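ArCE4A (Arthrobacter sp. AW19M34-1, PDB 5LFZ) probably removes acetyl groups from N-acetylated carbohydrates as a metal-dependent polysaccharide deacetylase of the CE4 family. Local coordinates at residues A[115-126]-A[134-142]. Numbering follows the deposited sequence.
Sequences KPQILRPPYGAH and IPYPLVLWD
R120 reaches along the backbone of 134-142, which L119 joins through a single parallel bridge: L119 N donates to P137 O (3.1 Å) and L119 O accepts from V139 N (2.8 Å). With CG anti to the backbone N (chi1 173°), the R120 chain starts beside V139 O, which lies 3.3 Å from CB and 3.2 Å from CG. R120 CD meets W141 CZ3 at 4.0 Å. R120 NE then donates to V139 O (3.0 Å), and R120 NH2 to L140 O (2.8 Å), the second donor standing above the carbonyl plane. W141 CE3 lies over one guanidinium face, the two planes almost perpendicular. R120 NH1 forms a salt bridge with D32 and a hydrogen bond with T30. Arginine suits the place because its N-H groups diverge toward two carbonyls and a carboxylate; an alanine here would probably leave the V139 and L140 carbonyls without these donors and D32 without this positive mate. G124, at positive phi, brings its CA to W141 CH2 (3.6 Å), where a side chain would clash. Flat Y136 suits the slot between P135 and the P116 backbone; its OH bonds to D105. Apolar L119 and P116 pack on helix 94-112, while I118 and V139 meet on strand 54-57; R120 also touches strand 168-173, and its carbonyl holds the nickel ligand H82.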
ATOM      1  N   LYS A 115       0.472  -3.454 -14.605  1.00 25.15           N
ATOM      2  CA  LYS A 115       1.625  -2.672 -14.201  1.00 24.82           C
ATOM      3  C   LYS A 115       1.207  -1.788 -13.032  1.00 25.48           C
ATOM      4  O   LYS A 115       0.130  -1.194 -13.070  1.00 28.54           O
ATOM      5  CB  LYS A 115       2.138  -1.830 -15.377  1.00 33.63           C
ATOM      6  CG  LYS A 115       3.486  -1.171 -15.154  1.00 39.37           C
ATOM      7  CD  LYS A 115       3.851  -0.268 -16.327  1.00 48.51           C
ATOM      8  CE  LYS A 115       3.920  -1.047 -17.637  1.00 52.38           C
ATOM      9  NZ  LYS A 115       5.290  -1.559 -17.918  1.00 53.33           N
ATOM     10  N   PRO A 116       2.036  -1.711 -11.977  1.00 28.04           N
ATOM     11  CA  PRO A 116       1.688  -0.790 -10.892  1.00 27.11           C
ATOM     12  C   PRO A 116       1.723   0.646 -11.391  1.00 25.20           C
ATOM     13  O   PRO A 116       2.393   0.933 -12.386  1.00 29.76           O
ATOM     14  CB  PRO A 116       2.778  -1.042  -9.847  1.00 27.24           C
ATOM     15  CG  PRO A 116       3.949  -1.488 -10.666  1.00 30.71           C
ATOM     16  CD  PRO A 116       3.358  -2.328 -11.764  1.00 25.97           C
ATOM     17  N   GLN A 117       1.000   1.534 -10.727  1.00 27.11           N
ATOM     18  CA  GLN A 117       0.961   2.923 -11.151  1.00 29.55           C
ATOM     19  C   GLN A 117       1.497   3.829 -10.059  1.00 25.91           C
ATOM     20  O   GLN A 117       1.517   5.048 -10.206  1.00 26.06           O
ATOM     21  CB  GLN A 117      -0.465   3.325 -11.533  1.00 38.09           C
ATOM     22  CG  GLN A 117      -1.071   2.449 -12.614  1.00 41.84           C
ATOM     23  CD  GLN A 117      -2.562   2.663 -12.769  1.00 54.99           C
ATOM     24  OE1 GLN A 117      -3.218   3.210 -11.880  1.00 58.82           O
ATOM     25  NE2 GLN A 117      -3.108   2.232 -13.901  1.00 57.73           N
ATOM     26  N   ILE A 118       1.925   3.215  -8.959  1.00 23.32           N
ATOM     27  CA  ILE A 118       2.445   3.926  -7.799  1.00 23.03           C
ATOM     28  C   ILE A 118       3.570   3.115  -7.163  1.00 21.65           C
ATOM     29  O   ILE A 118       3.618   1.892  -7.311  1.00 23.15           O
ATOM     30  CB  ILE A 118       1.341   4.176  -6.741  1.00 22.37           C
ATOM     31  CG1 ILE A 118       0.674   2.850  -6.357  1.00 24.78           C
ATOM     32  CG2 ILE A 118       0.295   5.145  -7.273  1.00 25.35           C
ATOM     33  CD1 ILE A 118      -0.486   3.002  -5.374  1.00 24.26           C
ATOM     34  N   LEU A 119       4.469   3.791  -6.453  1.00 21.18           N
ATOM     35  CA  LEU A 119       5.564   3.119  -5.759  1.00 21.00           C
ATOM     36  C   LEU A 119       5.730   3.737  -4.380  1.00 21.53           C
ATOM     37  O   LEU A 119       5.621   4.949  -4.222  1.00 23.32           O
ATOM     38  CB  LEU A 119       6.874   3.224  -6.558  1.00 23.09           C
ATOM     39  CG  LEU A 119       8.137   2.550  -5.993  1.00 22.86           C
ATOM     40  CD1 LEU A 119       9.028   2.047  -7.128  1.00 24.44           C
ATOM     41  CD2 LEU A 119       8.930   3.473  -5.069  1.00 26.99           C
ATOM     42  N   ARG A 120       5.987   2.896  -3.384  1.00 23.78           N
ATOM     43  CA  ARG A 120       6.295   3.367  -2.036  1.00 23.48           C
ATOM     44  C   ARG A 120       7.735   2.989  -1.725  1.00 20.44           C
ATOM     45  O   ARG A 120       8.103   1.820  -1.820  1.00 25.26           O
ATOM     46  CB  ARG A 120       5.341   2.765  -1.011  1.00 24.40           C
ATOM     47  CG  ARG A 120       5.713   3.094   0.418  1.00 19.80           C
ATOM     48  CD  ARG A 120       4.634   2.642   1.376  1.00 23.57           C
ATOM     49  NE  ARG A 120       3.484   3.543   1.403  1.00 22.79           N
ATOM     50  CZ  ARG A 120       2.303   3.199   1.911  1.00 21.87           C
ATOM     51  NH1 ARG A 120       2.141   1.977   2.404  1.00 21.26           N
ATOM     52  NH2 ARG A 120       1.289   4.060   1.925  1.00 23.86           N
ATOM     53  N   PRO A 121       8.569   3.978  -1.400  1.00 23.32           N
ATOM     54  CA  PRO A 121       9.976   3.657  -1.149  1.00 25.25           C
ATOM     55  C   PRO A 121      10.147   3.007   0.218  1.00 23.64           C
ATOM     56  O   PRO A 121       9.555   3.480   1.185  1.00 30.30           O
ATOM     57  CB  PRO A 121      10.661   5.023  -1.202  1.00 30.44           C
ATOM     58  CG  PRO A 121       9.603   5.983  -0.763  1.00 29.33           C
ATOM     59  CD  PRO A 121       8.294   5.421  -1.288  1.00 26.62           C
ATOM     60  N   PRO A 122      10.935   1.925   0.289  1.00 26.39           N
ATOM     61  CA  PRO A 122      11.232   1.271   1.572  1.00 26.41           C
ATOM     62  C   PRO A 122      11.701   2.256   2.637  1.00 30.38           C
ATOM     63  O   PRO A 122      12.507   3.141   2.345  1.00 33.07           O
ATOM     64  CB  PRO A 122      12.343   0.289   1.203  1.00 27.90           C
ATOM     65  CG  PRO A 122      12.027  -0.083  -0.206  1.00 27.37           C
ATOM     66  CD  PRO A 122      11.512   1.187  -0.845  1.00 28.18           C
ATOM     67  N   TYR A 123      11.167   2.106   3.849  1.00 31.12           N
ATOM     68  CA  TYR A 123      11.525   2.937   5.000  1.00 32.40           C
ATOM     69  C   TYR A 123      11.136   4.399   4.800  1.00 31.15           C
ATOM     70  O   TYR A 123      11.493   5.253   5.609  1.00 35.70           O
ATOM     71  CB  TYR A 123      13.029   2.827   5.303  1.00 33.79           C
ATOM     72  CG  TYR A 123      13.526   1.397   5.282  1.00 35.21           C
ATOM     73  CD1 TYR A 123      13.232   0.525   6.322  1.00 33.36           C
ATOM     74  CD2 TYR A 123      14.274   0.917   4.217  1.00 32.28           C
ATOM     75  CE1 TYR A 123      13.672  -0.788   6.301  1.00 34.47           C
ATOM     76  CE2 TYR A 123      14.718  -0.394   4.186  1.00 33.59           C
ATOM     77  CZ  TYR A 123      14.416  -1.241   5.228  1.00 37.56           C
ATOM     78  OH  TYR A 123      14.860  -2.546   5.196  1.00 41.02           O
ATOM     79  N   GLY A 124      10.393   4.678   3.733  1.00 28.39           N
ATOM     80  CA  GLY A 124      10.000   6.037   3.403  1.00 30.83           C
ATOM     81  C   GLY A 124      11.148   6.884   2.878  1.00 35.17           C
ATOM     82  O   GLY A 124      11.015   8.096   2.714  1.00 34.84           O
ATOM     83  N   ALA A 125      12.280   6.240   2.615  1.00 37.23           N
ATOM     84  CA  ALA A 125      13.499   6.950   2.254  1.00 35.99           C
ATOM     85  C   ALA A 125      13.509   7.292   0.774  1.00 31.61           C
ATOM     86  O   ALA A 125      13.379   6.409  -0.072  1.00 32.15           O
ATOM     87  CB  ALA A 125      14.718   6.120   2.613  1.00 33.85           C
ATOM     88  N   HIS A 126      13.667   8.578   0.473  1.00 31.07           N
ATOM     89  CA  HIS A 126      13.696   9.047  -0.907  1.00 29.39           C
ATOM     90  C   HIS A 126      14.366  10.417  -0.979  1.00 31.98           C
ATOM     91  O   HIS A 126      14.749  10.986   0.043  1.00 35.94           O
ATOM     92  CB  HIS A 126      12.278   9.108  -1.482  1.00 32.37           C
ATOM     93  CG  HIS A 126      11.449  10.216  -0.916  1.00 32.78           C
ATOM     94  ND1 HIS A 126      11.188  11.379  -1.609  1.00 37.15           N
ATOM     95  CD2 HIS A 126      10.839  10.351   0.287  1.00 33.81           C
ATOM     96  CE1 HIS A 126      10.447  12.177  -0.862  1.00 38.69           C
ATOM     97  NE2 HIS A 126      10.222  11.577   0.293  1.00 36.51           N
ATOM     98  N   ILE A 134      12.092   7.325 -10.875  1.00 37.49           N
ATOM     99  CA  ILE A 134      10.947   6.458 -10.622  1.00 32.14           C
ATOM    100  C   ILE A 134       9.752   6.913 -11.450  1.00 30.90           C
ATOM    101  O   ILE A 134       9.298   8.050 -11.326  1.00 33.02           O
ATOM    102  CB  ILE A 134      10.602   6.438  -9.126  1.00 30.57           C
ATOM    103  CG1 ILE A 134      11.751   5.790  -8.348  1.00 34.16           C
ATOM    104  CG2 ILE A 134       9.305   5.685  -8.872  1.00 31.58           C
ATOM    105  CD1 ILE A 134      11.781   6.154  -6.903  1.00 45.30           C
ATOM    106  N   PRO A 135       9.235   6.015 -12.301  1.00 30.42           N
ATOM    107  CA  PRO A 135       8.229   6.356 -13.310  1.00 33.04           C
ATOM    108  C   PRO A 135       6.809   6.452 -12.753  1.00 34.25           C
ATOM    109  O   PRO A 135       5.857   6.536 -13.527  1.00 30.10           O
ATOM    110  CB  PRO A 135       8.343   5.200 -14.304  1.00 34.87           C
ATOM    111  CG  PRO A 135       8.713   4.035 -13.454  1.00 32.44           C
ATOM    112  CD  PRO A 135       9.582   4.582 -12.336  1.00 32.05           C
ATOM    113  N   TYR A 136       6.686   6.440 -11.427  1.00 28.58           N
ATOM    114  CA  TYR A 136       5.393   6.459 -10.743  1.00 30.64           C
ATOM    115  C   TYR A 136       5.395   7.513  -9.642  1.00 25.66           C
ATOM    116  O   TYR A 136       6.455   7.882  -9.143  1.00 28.15           O
ATOM    117  CB  TYR A 136       5.075   5.082 -10.129  1.00 25.68           C
ATOM    118  CG  TYR A 136       5.323   3.909 -11.051  1.00 25.09           C
ATOM    119  CD1 TYR A 136       4.642   3.798 -12.253  1.00 31.63           C
ATOM    120  CD2 TYR A 136       6.236   2.910 -10.719  1.00 28.64           C
ATOM    121  CE1 TYR A 136       4.861   2.738 -13.105  1.00 38.88           C
ATOM    122  CE2 TYR A 136       6.461   1.834 -11.573  1.00 32.71           C
ATOM    123  CZ  TYR A 136       5.767   1.757 -12.765  1.00 33.34           C
ATOM    124  OH  TYR A 136       5.966   0.713 -13.649  1.00 36.30           O
ATOM    125  N   PRO A 137       4.208   8.007  -9.259  1.00 26.89           N
ATOM    126  CA  PRO A 137       4.167   8.824  -8.045  1.00 23.82           C
ATOM    127  C   PRO A 137       4.703   8.034  -6.855  1.00 27.58           C
ATOM    128  O   PRO A 137       4.472   6.828  -6.771  1.00 28.99           O
ATOM    129  CB  PRO A 137       2.676   9.129  -7.868  1.00 26.80           C
ATOM    130  CG  PRO A 137       2.080   8.947  -9.242  1.00 24.66           C
ATOM    131  CD  PRO A 137       2.877   7.847  -9.866  1.00 28.24           C
ATOM    132  N   LEU A 138       5.425   8.703  -5.966  1.00 25.72           N
ATOM    133  CA  LEU A 138       5.870   8.075  -4.733  1.00 26.09           C
ATOM    134  C   LEU A 138       4.804   8.277  -3.661  1.00 25.03           C
ATOM    135  O   LEU A 138       4.437   9.407  -3.339  1.00 25.42           O
ATOM    136  CB  LEU A 138       7.219   8.641  -4.273  1.00 27.44           C
ATOM    137  CG  LEU A 138       8.460   8.227  -5.070  1.00 30.66           C
ATOM    138  CD1 LEU A 138       8.562   8.974  -6.397  1.00 38.39           C
ATOM    139  CD2 LEU A 138       9.714   8.443  -4.245  1.00 34.24           C
ATOM    140  N   VAL A 139       4.301   7.181  -3.110  1.00 26.09           N
ATOM    141  CA  VAL A 139       3.231   7.274  -2.133  1.00 23.20           C
ATOM    142  C   VAL A 139       3.730   6.903  -0.742  1.00 25.80           C
ATOM    143  O   VAL A 139       4.093   5.756  -0.485  1.00 26.18           O
ATOM    144  CB  VAL A 139       2.042   6.378  -2.520  1.00 23.81           C
ATOM    145  CG1 VAL A 139       0.929   6.486  -1.484  1.00 25.53           C
ATOM    146  CG2 VAL A 139       1.543   6.744  -3.924  1.00 24.95           C
ATOM    147  N   LEU A 140       3.768   7.892   0.140  1.00 22.07           N
ATOM    148  CA  LEU A 140       4.136   7.657   1.532  1.00 24.75           C
ATOM    149  C   LEU A 140       2.865   7.474   2.348  1.00 23.35           C
ATOM    150  O   LEU A 140       1.967   6.741   1.934  1.00 24.41           O
ATOM    151  CB  LEU A 140       4.990   8.803   2.079  1.00 28.78           C
ATOM    152  CG  LEU A 140       6.435   8.906   1.564  1.00 37.11           C
ATOM    153  CD1 LEU A 140       7.135   7.557   1.595  1.00 38.00           C
ATOM    154  CD2 LEU A 140       6.490   9.489   0.173  1.00 44.37           C
ATOM    155  N   TRP A 141       2.787   8.142   3.496  1.00 23.22           N
ATOM    156  CA  TRP A 141       1.682   7.953   4.436  1.00 25.76           C
ATOM    157  C   TRP A 141       1.647   9.077   5.467  1.00 26.22           C
ATOM    158  O   TRP A 141       2.652   9.750   5.694  1.00 27.12           O
ATOM    159  CB  TRP A 141       1.816   6.606   5.159  1.00 22.04           C
ATOM    160  CG  TRP A 141       3.094   6.503   5.952  1.00 22.40           C
ATOM    161  CD1 TRP A 141       3.291   6.885   7.257  1.00 21.73           C
ATOM    162  CD2 TRP A 141       4.349   6.002   5.488  1.00 25.20           C
ATOM    163  NE1 TRP A 141       4.594   6.650   7.625  1.00 28.44           N
ATOM    164  CE2 TRP A 141       5.265   6.108   6.556  1.00 24.54           C
ATOM    165  CE3 TRP A 141       4.790   5.469   4.269  1.00 24.11           C
ATOM    166  CZ2 TRP A 141       6.592   5.693   6.446  1.00 28.39           C
ATOM    167  CZ3 TRP A 141       6.107   5.063   4.161  1.00 25.30           C
ATOM    168  CH2 TRP A 141       6.993   5.176   5.241  1.00 28.84           C
ATOM    169  N   ASP A 142       0.506   9.268   6.117  1.00 25.46           N
ATOM    170  CA  ASP A 142       0.455  10.244   7.198  1.00 26.01           C
ATOM    171  C   ASP A 142       0.131   9.565   8.525  1.00 26.59           C
ATOM    172  O   ASP A 142       0.305  10.160   9.583  1.00 28.85           O
ATOM    173  CB  ASP A 142      -0.551  11.359   6.887  1.00 26.96           C
ATOM    174  CG  ASP A 142      -1.976  10.867   6.830  1.00 30.09           C
ATOM    175  OD1 ASP A 142      -2.194   9.722   6.395  1.00 30.64           O
ATOM    176  OD2 ASP A 142      -2.887  11.633   7.216  1.00 34.18           O
TER